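Long-range contact in cell division GTPase FtsZ, diverged (Clostridium botulinum C, PDB 3V3T), which belongs to the tubulin/FtsZ family of cytoskeletal GTPases, as a diverged FtsZ-like member with a TubZ-type C-terminal domain: residues 25-39 and 43-55. The protein carries 1 engineered substitution. Residues are numbered along the deposited sequence; the frame is centred on the assembly and turned at random.
Sequences GICGDYNALFINTSK and DSLKHAKHTYHIP
Phe34 and Thr51 pair in parallel at the margin of the tubulin/FtsZ GTPase domain, where strand 31-36, helix 39-43 and strand 51-53 form a beta-alpha-beta unit and 51-53 is an edge strand of the sheet within this chain. The unit is a clear example of how a parallel edge strand is held: a regular ladder, apolar contacts on both faces of it, and water where the ladder stops. Phe34 N donates to His50 O (2.9 Å) and Tyr52 N to Phe34 O (2.7 Å); Asn36 N and Ile54 N continue the pattern with Tyr52 O and Asn36 O. Packing is closest around the Phe34 ring. With CG beside its own backbone N (chi1 -63°), the ring turns toward the chain that leads from helix 39-43 to strand 51-53, where Leu45 CD1 comes within 3.3 Å of Phe34 CD1. Ala48 CB approaches the other ortho carbon obliquely, 3.6 Å from Phe34 CD2, while Val20 of helix 14-26 also touches this phenylalanine. On the other face of the sheet, that of Ile35 and Tyr52, Leu33 CD1 reaches His50 CB, and Ile35 CG2 packs against Ile54 CD1.

Toward Gly28 the chains diverge and water fills in: one molecule donates to Ala32 O and accepts from His50 N, and another links Gly28 O to Lys49 NZ. At the far end the apolar contact is closer but the charge pairing is slack. Lys39, its chain bent at chi2 (49°), lays CB and CD along the His53 ring, and its ammonium forms merely a long salt bridge with Asp43. Firmer there is the helical backbone bond, Asp43 N to Lys39 O at 2.7 Å, with an N-H...O angle of 163°.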
ATOM      1  N   GLY A  25      -0.473  15.560  -3.362  1.00 42.54           N
ATOM      2  CA  GLY A  25      -0.412  16.869  -2.727  1.00 40.61           C
ATOM      3  C   GLY A  25       0.909  17.073  -1.999  1.00 42.60           C
ATOM      4  O   GLY A  25       1.349  18.201  -1.794  1.00 52.70           O
ATOM      5  N   ILE A  26       1.550  15.972  -1.617  1.00 42.41           N
ATOM      6  CA  ILE A  26       2.847  16.020  -0.947  1.00 42.26           C
ATOM      7  C   ILE A  26       3.959  16.037  -1.995  1.00 41.00           C
ATOM      8  O   ILE A  26       4.990  16.685  -1.821  1.00 45.35           O
ATOM      9  CB  ILE A  26       3.032  14.802   0.006  1.00 45.51           C
ATOM     10  CG1 ILE A  26       2.168  14.965   1.256  1.00 52.25           C
ATOM     11  CG2 ILE A  26       4.481  14.650   0.426  1.00 42.89           C
ATOM     12  CD1 ILE A  26       2.249  13.783   2.222  1.00 54.38           C
ATOM     13  N   CYS A  27       3.737  15.314  -3.087  1.00 39.33           N
ATOM     14  CA  CYS A  27       4.693  15.267  -4.185  1.00 42.79           C
ATOM     15  C   CYS A  27       3.982  14.808  -5.452  1.00 44.48           C
ATOM     16  O   CYS A  27       3.374  13.737  -5.470  1.00 42.28           O
ATOM     17  CB  CYS A  27       5.839  14.308  -3.862  1.00 39.61           C
ATOM     18  SG  CYS A  27       7.062  14.181  -5.191  1.00 47.22           S
ATOM     19  N   GLY A  28       4.069  15.609  -6.509  1.00 42.25           N
ATOM     20  CA  GLY A  28       3.345  15.325  -7.734  1.00 43.72           C
ATOM     21  C   GLY A  28       4.182  14.634  -8.791  1.00 43.77           C
ATOM     22  O   GLY A  28       3.791  14.553  -9.960  1.00 41.01           O
ATOM     23  N   ASP A  29       5.347  14.146  -8.381  1.00 44.84           N
ATOM     24  CA  ASP A  29       6.249  13.469  -9.293  1.00 44.42           C
ATOM     25  C   ASP A  29       5.730  12.086  -9.703  1.00 41.74           C
ATOM     26  O   ASP A  29       6.220  11.499 -10.670  1.00 40.29           O
ATOM     27  CB  ASP A  29       7.636  13.357  -8.671  1.00 51.79           C
ATOM     28  CG  ASP A  29       8.248  14.708  -8.379  1.00 57.74           C
ATOM     29  OD1 ASP A  29       7.771  15.708  -8.952  1.00 67.23           O
ATOM     30  OD2 ASP A  29       9.209  14.770  -7.587  1.00 58.99           O
ATOM     31  N   TYR A  30       4.732  11.577  -8.981  1.00 36.04           N
ATOM     32  CA  TYR A  30       4.117  10.292  -9.319  1.00 32.54           C
ATOM     33  C   TYR A  30       3.087  10.450 -10.445  1.00 38.75           C
ATOM     34  O   TYR A  30       2.552  11.539 -10.668  1.00 45.73           O
ATOM     35  CB  TYR A  30       3.435   9.671  -8.091  1.00 28.22           C
ATOM     36  CG  TYR A  30       4.333   9.587  -6.888  1.00 43.40           C
ATOM     37  CD1 TYR A  30       5.201   8.519  -6.719  1.00 35.32           C
ATOM     38  CD2 TYR A  30       4.317  10.585  -5.916  1.00 40.58           C
ATOM     39  CE1 TYR A  30       6.038   8.456  -5.628  1.00 35.42           C
ATOM     40  CE2 TYR A  30       5.145  10.524  -4.820  1.00 29.35           C
ATOM     41  CZ  TYR A  30       6.003   9.466  -4.687  1.00 32.68           C
ATOM     42  OH  TYR A  30       6.824   9.411  -3.597  1.00 32.42           O
ATOM     43  N   ASN A  31       2.815   9.355 -11.144  1.00 38.22           N
ATOM     44  CA  ASN A  31       1.731   9.299 -12.119  1.00 35.53           C
ATOM     45  C   ASN A  31       0.518   8.586 -11.527  1.00 38.77           C
ATOM     46  O   ASN A  31       0.661   7.734 -10.646  1.00 37.04           O
ATOM     47  CB  ASN A  31       2.181   8.548 -13.364  1.00 34.76           C
ATOM     48  CG  ASN A  31       3.475   9.085 -13.942  1.00 40.04           C
ATOM     49  OD1 ASN A  31       3.519  10.189 -14.489  1.00 47.69           O
ATOM     50  ND2 ASN A  31       4.533   8.292 -13.845  1.00 45.92           N
ATOM     51  N   ALA A  32      -0.672   8.905 -12.031  1.00 32.55           N
ATOM     52  CA  ALA A  32      -1.899   8.376 -11.451  1.00 36.08           C
ATOM     53  C   ALA A  32      -3.038   8.427 -12.452  1.00 33.77           C
ATOM     54  O   ALA A  32      -3.187   9.395 -13.184  1.00 33.39           O
ATOM     55  CB  ALA A  32      -2.285   9.167 -10.171  1.00 28.90           C
ATOM     56  N   LEU A  33      -3.840   7.370 -12.466  1.00 35.91           N
ATOM     57  CA  LEU A  33      -5.091   7.339 -13.204  1.00 37.23           C
ATOM     58  C   LEU A  33      -6.174   7.005 -12.196  1.00 38.72           C
ATOM     59  O   LEU A  33      -6.258   5.871 -11.714  1.00 38.21           O
ATOM     60  CB  LEU A  33      -5.053   6.259 -14.283  1.00 35.92           C
ATOM     61  CG  LEU A  33      -6.368   6.112 -15.060  1.00 46.02           C
ATOM     62  CD1 LEU A  33      -6.628   7.338 -15.927  1.00 41.38           C
ATOM     63  CD2 LEU A  33      -6.360   4.862 -15.927  1.00 50.59           C
ATOM     64  N   PHE A  34      -6.988   7.987 -11.836  1.00 39.64           N
ATOM     65  CA  PHE A  34      -8.025   7.725 -10.844  1.00 35.70           C
ATOM     66  C   PHE A  34      -9.226   7.071 -11.508  1.00 40.09           C
ATOM     67  O   PHE A  34      -9.761   7.582 -12.488  1.00 45.67           O
ATOM     68  CB  PHE A  34      -8.445   9.000 -10.148  1.00 30.43           C
ATOM     69  CG  PHE A  34      -7.347   9.653  -9.349  1.00 36.71           C
ATOM     70  CD1 PHE A  34      -7.381   9.641  -7.962  1.00 33.72           C
ATOM     71  CD2 PHE A  34      -6.315  10.315  -9.981  1.00 31.05           C
ATOM     72  CE1 PHE A  34      -6.396  10.268  -7.231  1.00 33.20           C
ATOM     73  CE2 PHE A  34      -5.330  10.943  -9.261  1.00 36.18           C
ATOM     74  CZ  PHE A  34      -5.364  10.916  -7.880  1.00 31.61           C
ATOM     75  N   ILE A  35      -9.642   5.939 -10.965  1.00 35.48           N
ATOM     76  CA  ILE A  35     -10.711   5.163 -11.562  1.00 33.71           C
ATOM     77  C   ILE A  35     -11.862   5.088 -10.585  1.00 42.84           C
ATOM     78  O   ILE A  35     -11.654   4.835  -9.394  1.00 42.43           O
ATOM     79  CB  ILE A  35     -10.214   3.740 -11.874  1.00 35.06           C
ATOM     80  CG1 ILE A  35      -9.156   3.786 -12.981  1.00 35.77           C
ATOM     81  CG2 ILE A  35     -11.367   2.832 -12.255  1.00 30.87           C
ATOM     82  CD1 ILE A  35      -8.045   2.738 -12.821  1.00 39.30           C
ATOM     83  N   ASN A  36     -13.079   5.311 -11.077  1.00 40.83           N
ATOM     84  CA  ASN A  36     -14.237   5.332 -10.191  1.00 40.98           C
ATOM     85  C   ASN A  36     -15.576   5.200 -10.929  1.00 48.08           C
ATOM     86  O   ASN A  36     -15.711   5.621 -12.077  1.00 48.86           O
ATOM     87  CB  ASN A  36     -14.220   6.627  -9.364  1.00 42.26           C
ATOM     88  CG  ASN A  36     -14.875   6.472  -7.993  1.00 44.21           C
ATOM     89  OD1 ASN A  36     -15.793   5.672  -7.805  1.00 42.74           O
ATOM     90  ND2 ASN A  36     -14.395   7.248  -7.028  1.00 44.58           N
ATOM     91  N   THR A  37     -16.558   4.611 -10.253  1.00 52.28           N
ATOM     92  CA  THR A  37     -17.937   4.617 -10.728  1.00 56.07           C
ATOM     93  C   THR A  37     -18.600   5.974 -10.474  1.00 55.36           C
ATOM     94  O   THR A  37     -19.532   6.352 -11.173  1.00 49.31           O
ATOM     95  CB  THR A  37     -18.773   3.504 -10.064  1.00 54.45           C
ATOM     96  OG1 THR A  37     -18.551   3.514  -8.646  1.00 50.53           O
ATOM     97  CG2 THR A  37     -18.372   2.145 -10.608  1.00 55.45           C
ATOM     98  N   SER A  38     -18.107   6.710  -9.483  1.00 56.14           N
ATOM     99  CA  SER A  38     -18.715   7.986  -9.103  1.00 57.04           C
ATOM    100  C   SER A  38     -18.040   9.189  -9.752  1.00 59.90           C
ATOM    101  O   SER A  38     -16.853   9.439  -9.520  1.00 61.66           O
ATOM    102  CB  SER A  38     -18.677   8.155  -7.582  1.00 59.99           C
ATOM    103  OG  SER A  38     -18.795   9.522  -7.216  1.00 59.73           O
ATOM    104  N   LYS A  39     -18.798   9.947 -10.541  1.00 57.76           N
ATOM    105  CA  LYS A  39     -18.259  11.135 -11.191  1.00 58.50           C
ATOM    106  C   LYS A  39     -18.003  12.249 -10.175  1.00 58.21           C
ATOM    107  O   LYS A  39     -16.976  12.939 -10.233  1.00 53.27           O
ATOM    108  CB  LYS A  39     -19.188  11.622 -12.307  1.00 73.50           C
ATOM    109  CG  LYS A  39     -18.530  12.626 -13.246  1.00 85.08           C
ATOM    110  CD  LYS A  39     -17.167  12.119 -13.715  1.00 92.03           C
ATOM    111  CE  LYS A  39     -16.341  13.219 -14.382  1.00 98.21           C
ATOM    112  NZ  LYS A  39     -14.914  12.814 -14.607  1.00 93.99           N
ATOM    113  N   ASP A  43     -14.627  14.238  -9.779  1.00 61.98           N
ATOM    114  CA  ASP A  43     -14.674  15.689  -9.919  1.00 70.52           C
ATOM    115  C   ASP A  43     -14.156  16.408  -8.683  1.00 63.81           C
ATOM    116  O   ASP A  43     -13.700  17.550  -8.763  1.00 63.33           O
ATOM    117  CB  ASP A  43     -16.096  16.166 -10.239  1.00 79.92           C
ATOM    118  CG  ASP A  43     -16.472  15.935 -11.689  1.00 86.56           C
ATOM    119  OD1 ASP A  43     -15.556  15.921 -12.540  1.00 90.00           O
ATOM    120  OD2 ASP A  43     -17.680  15.769 -11.981  1.00 85.31           O
ATOM    121  N   SER A  44     -14.224  15.739  -7.540  1.00 57.00           N
ATOM    122  CA  SER A  44     -13.854  16.370  -6.284  1.00 56.20           C
ATOM    123  C   SER A  44     -12.398  16.121  -5.885  1.00 52.44           C
ATOM    124  O   SER A  44     -11.939  16.604  -4.850  1.00 52.48           O
ATOM    125  CB  SER A  44     -14.798  15.925  -5.176  1.00 70.15           C
ATOM    126  OG  SER A  44     -14.427  16.529  -3.953  1.00 90.36           O
ATOM    127  N   LEU A  45     -11.674  15.370  -6.709  1.00 58.12           N
ATOM    128  CA  LEU A  45     -10.234  15.212  -6.537  1.00 49.66           C
ATOM    129  C   LEU A  45      -9.531  16.560  -6.728  1.00 55.82           C
ATOM    130  O   LEU A  45      -9.892  17.343  -7.616  1.00 49.58           O
ATOM    131  CB  LEU A  45      -9.701  14.192  -7.543  1.00 47.16           C
ATOM    132  CG  LEU A  45     -10.149  12.736  -7.331  1.00 49.90           C
ATOM    133  CD1 LEU A  45      -9.759  11.859  -8.512  1.00 49.57           C
ATOM    134  CD2 LEU A  45      -9.584  12.175  -6.040  1.00 41.37           C
ATOM    135  N   LYS A  46      -8.528  16.836  -5.898  1.00 55.24           N
ATOM    136  CA  LYS A  46      -7.792  18.097  -6.002  1.00 52.94           C
ATOM    137  C   LYS A  46      -6.661  18.044  -7.027  1.00 53.20           C
ATOM    138  O   LYS A  46      -6.420  19.020  -7.729  1.00 57.33           O
ATOM    139  CB  LYS A  46      -7.215  18.512  -4.649  1.00 61.85           C
ATOM    140  CG  LYS A  46      -8.252  18.875  -3.604  1.00 76.67           C
ATOM    141  CD  LYS A  46      -7.603  19.551  -2.399  1.00 88.56           C
ATOM    142  CE  LYS A  46      -6.509  18.677  -1.789  1.00 96.23           C
ATOM    143  NZ  LYS A  46      -5.857  19.314  -0.602  1.00 98.89           N
ATOM    144  N   HIS A  47      -5.983  16.901  -7.121  1.00 39.75           N
ATOM    145  CA  HIS A  47      -4.732  16.806  -7.869  1.00 39.06           C
ATOM    146  C   HIS A  47      -4.754  15.737  -8.964  1.00 40.55           C
ATOM    147  O   HIS A  47      -3.730  15.119  -9.272  1.00 42.70           O
ATOM    148  CB  HIS A  47      -3.579  16.502  -6.901  1.00 38.20           C
ATOM    149  CG  HIS A  47      -3.516  17.421  -5.722  1.00 53.13           C
ATOM    150  ND1 HIS A  47      -3.416  18.792  -5.849  1.00 64.54           N
ATOM    151  CD2 HIS A  47      -3.528  17.169  -4.393  1.00 53.41           C
ATOM    152  CE1 HIS A  47      -3.377  19.341  -4.649  1.00 61.09           C
ATOM    153  NE2 HIS A  47      -3.440  18.377  -3.747  1.00 60.05           N
ATOM    154  N   ALA A  48      -5.913  15.498  -9.548  1.00 41.36           N
ATOM    155  CA  ALA A  48      -6.018  14.444 -10.540  1.00 49.27           C
ATOM    156  C   ALA A  48      -5.803  14.984 -11.952  1.00 53.08           C
ATOM    157  O   ALA A  48      -6.630  15.733 -12.471  1.00 64.83           O
ATOM    158  CB  ALA A  48      -7.371  13.751 -10.429  1.00 55.35           C
ATOM    159  N   LYS A  49      -4.688  14.606 -12.568  1.00 51.24           N
ATOM    160  CA  LYS A  49      -4.430  14.970 -13.958  1.00 54.88           C
ATOM    161  C   LYS A  49      -5.148  14.012 -14.908  1.00 58.87           C
ATOM    162  O   LYS A  49      -5.499  14.390 -16.022  1.00 67.86           O
ATOM    163  CB  LYS A  49      -2.924  14.985 -14.268  1.00 57.56           C
ATOM    164  CG  LYS A  49      -2.141  16.147 -13.651  1.00 63.58           C
ATOM    165  CD  LYS A  49      -0.946  16.530 -14.533  1.00 71.07           C
ATOM    166  CE  LYS A  49       0.176  17.188 -13.735  1.00 71.81           C
ATOM    167  NZ  LYS A  49       0.985  16.166 -13.001  1.00 73.83           N
ATOM    168  N   HIS A  50      -5.361  12.772 -14.469  1.00 55.00           N
ATOM    169  CA  HIS A  50      -6.017  11.771 -15.310  1.00 51.23           C
ATOM    170  C   HIS A  50      -7.065  10.967 -14.548  1.00 48.50           C
ATOM    171  O   HIS A  50      -6.787  10.417 -13.488  1.00 51.20           O
ATOM    172  CB  HIS A  50      -4.975  10.838 -15.916  1.00 48.70           C
ATOM    173  CG  HIS A  50      -3.830  11.562 -16.543  1.00 64.88           C
ATOM    174  ND1 HIS A  50      -2.624  11.740 -15.901  1.00 70.75           N
ATOM    175  CD2 HIS A  50      -3.717  12.185 -17.741  1.00 71.70           C
ATOM    176  CE1 HIS A  50      -1.810  12.431 -16.683  1.00 73.83           C
ATOM    177  NE2 HIS A  50      -2.450  12.713 -17.803  1.00 75.44           N
ATOM    178  N   THR A  51      -8.270  10.904 -15.099  1.00 50.35           N
ATOM    179  CA  THR A  51      -9.365  10.169 -14.485  1.00 50.51           C
ATOM    180  C   THR A  51     -10.044   9.254 -15.495  1.00 55.30           C
ATOM    181  O   THR A  51      -9.999   9.489 -16.704  1.00 54.15           O
ATOM    182  CB  THR A  51     -10.433  11.120 -13.914  1.00 48.41           C
ATOM    183  OG1 THR A  51     -10.950  11.942 -14.963  1.00 58.28           O
ATOM    184  CG2 THR A  51      -9.842  12.008 -12.855  1.00 46.92           C
ATOM    185  N   TYR A  52     -10.669   8.200 -14.991  1.00 57.07           N
ATOM    186  CA  TYR A  52     -11.474   7.331 -15.828  1.00 49.56           C
ATOM    187  C   TYR A  52     -12.757   6.969 -15.109  1.00 54.73           C
ATOM    188  O   TYR A  52     -12.747   6.229 -14.118  1.00 56.38           O
ATOM    189  CB  TYR A  52     -10.717   6.056 -16.199  1.00 52.31           C
ATOM    190  CG  TYR A  52     -11.515   5.153 -17.120  1.00 65.07           C
ATOM    191  CD1 TYR A  52     -11.557   5.388 -18.489  1.00 71.63           C
ATOM    192  CD2 TYR A  52     -12.241   4.083 -16.619  1.00 49.51           C
ATOM    193  CE1 TYR A  52     -12.290   4.575 -19.331  1.00 73.64           C
ATOM    194  CE2 TYR A  52     -12.974   3.268 -17.449  1.00 57.10           C
ATOM    195  CZ  TYR A  52     -12.995   3.514 -18.802  1.00 70.38           C
ATOM    196  OH  TYR A  52     -13.730   2.697 -19.630  1.00 80.16           O
ATOM    197  N   HIS A  53     -13.863   7.494 -15.618  1.00 55.96           N
ATOM    198  CA  HIS A  53     -15.176   7.236 -15.051  1.00 58.99           C
ATOM    199  C   HIS A  53     -15.745   5.962 -15.640  1.00 67.42           C
ATOM    200  O   HIS A  53     -15.774   5.798 -16.858  1.00 68.62           O
ATOM    201  CB  HIS A  53     -16.117   8.400 -15.361  1.00 63.81           C
ATOM    202  CG  HIS A  53     -17.480   8.253 -14.760  1.00 82.23           C
ATOM    203  ND1 HIS A  53     -18.578   7.854 -15.490  1.00 87.36           N
ATOM    204  CD2 HIS A  53     -17.924   8.456 -13.497  1.00 86.14           C
ATOM    205  CE1 HIS A  53     -19.640   7.819 -14.704  1.00 90.27           C
ATOM    206  NE2 HIS A  53     -19.269   8.180 -13.489  1.00 91.68           N
ATOM    207  N   ILE A  54     -16.200   5.054 -14.785  1.00 59.52           N
ATOM    208  CA  ILE A  54     -16.899   3.877 -15.282  1.00 80.13           C
ATOM    209  C   ILE A  54     -18.406   4.125 -15.437  1.00 89.16           C
ATOM    210  O   ILE A  54     -19.102   4.417 -14.463  1.00 92.01           O
ATOM    211  CB  ILE A  54     -16.657   2.664 -14.395  1.00 70.29           C
ATOM    212  CG1 ILE A  54     -15.155   2.386 -14.296  1.00 53.56           C
ATOM    213  CG2 ILE A  54     -17.407   1.460 -14.951  1.00 69.32           C
ATOM    214  CD1 ILE A  54     -14.820   1.268 -13.381  1.00 51.24           C
ATOM    215  N   PRO A  55     -18.912   4.001 -16.674  1.00 89.97           N
ATOM    216  CA  PRO A  55     -20.322   4.251 -16.999  1.00 96.42           C
ATOM    217  C   PRO A  55     -21.294   3.580 -16.026  1.00101.33           C
ATOM    218  O   PRO A  55     -22.475   3.944 -16.025  1.00106.51           O
ATOM    219  CB  PRO A  55     -20.462   3.641 -18.392  1.00 89.63           C
ATOM    220  CG  PRO A  55     -19.103   3.781 -18.990  1.00 83.46           C
ATOM    221  CD  PRO A  55     -18.141   3.573 -17.855  1.00 82.28           C
TER
HETATM  222  O   HOH W   1       0.951  14.995 -10.742  1.00 44.74           O
HETATM  223  O   HOH W   2      -0.651  11.774 -13.152  1.00 39.49           O
HETATM  224  O   HOH W   3      -3.502  11.821 -12.121  1.00 48.12           O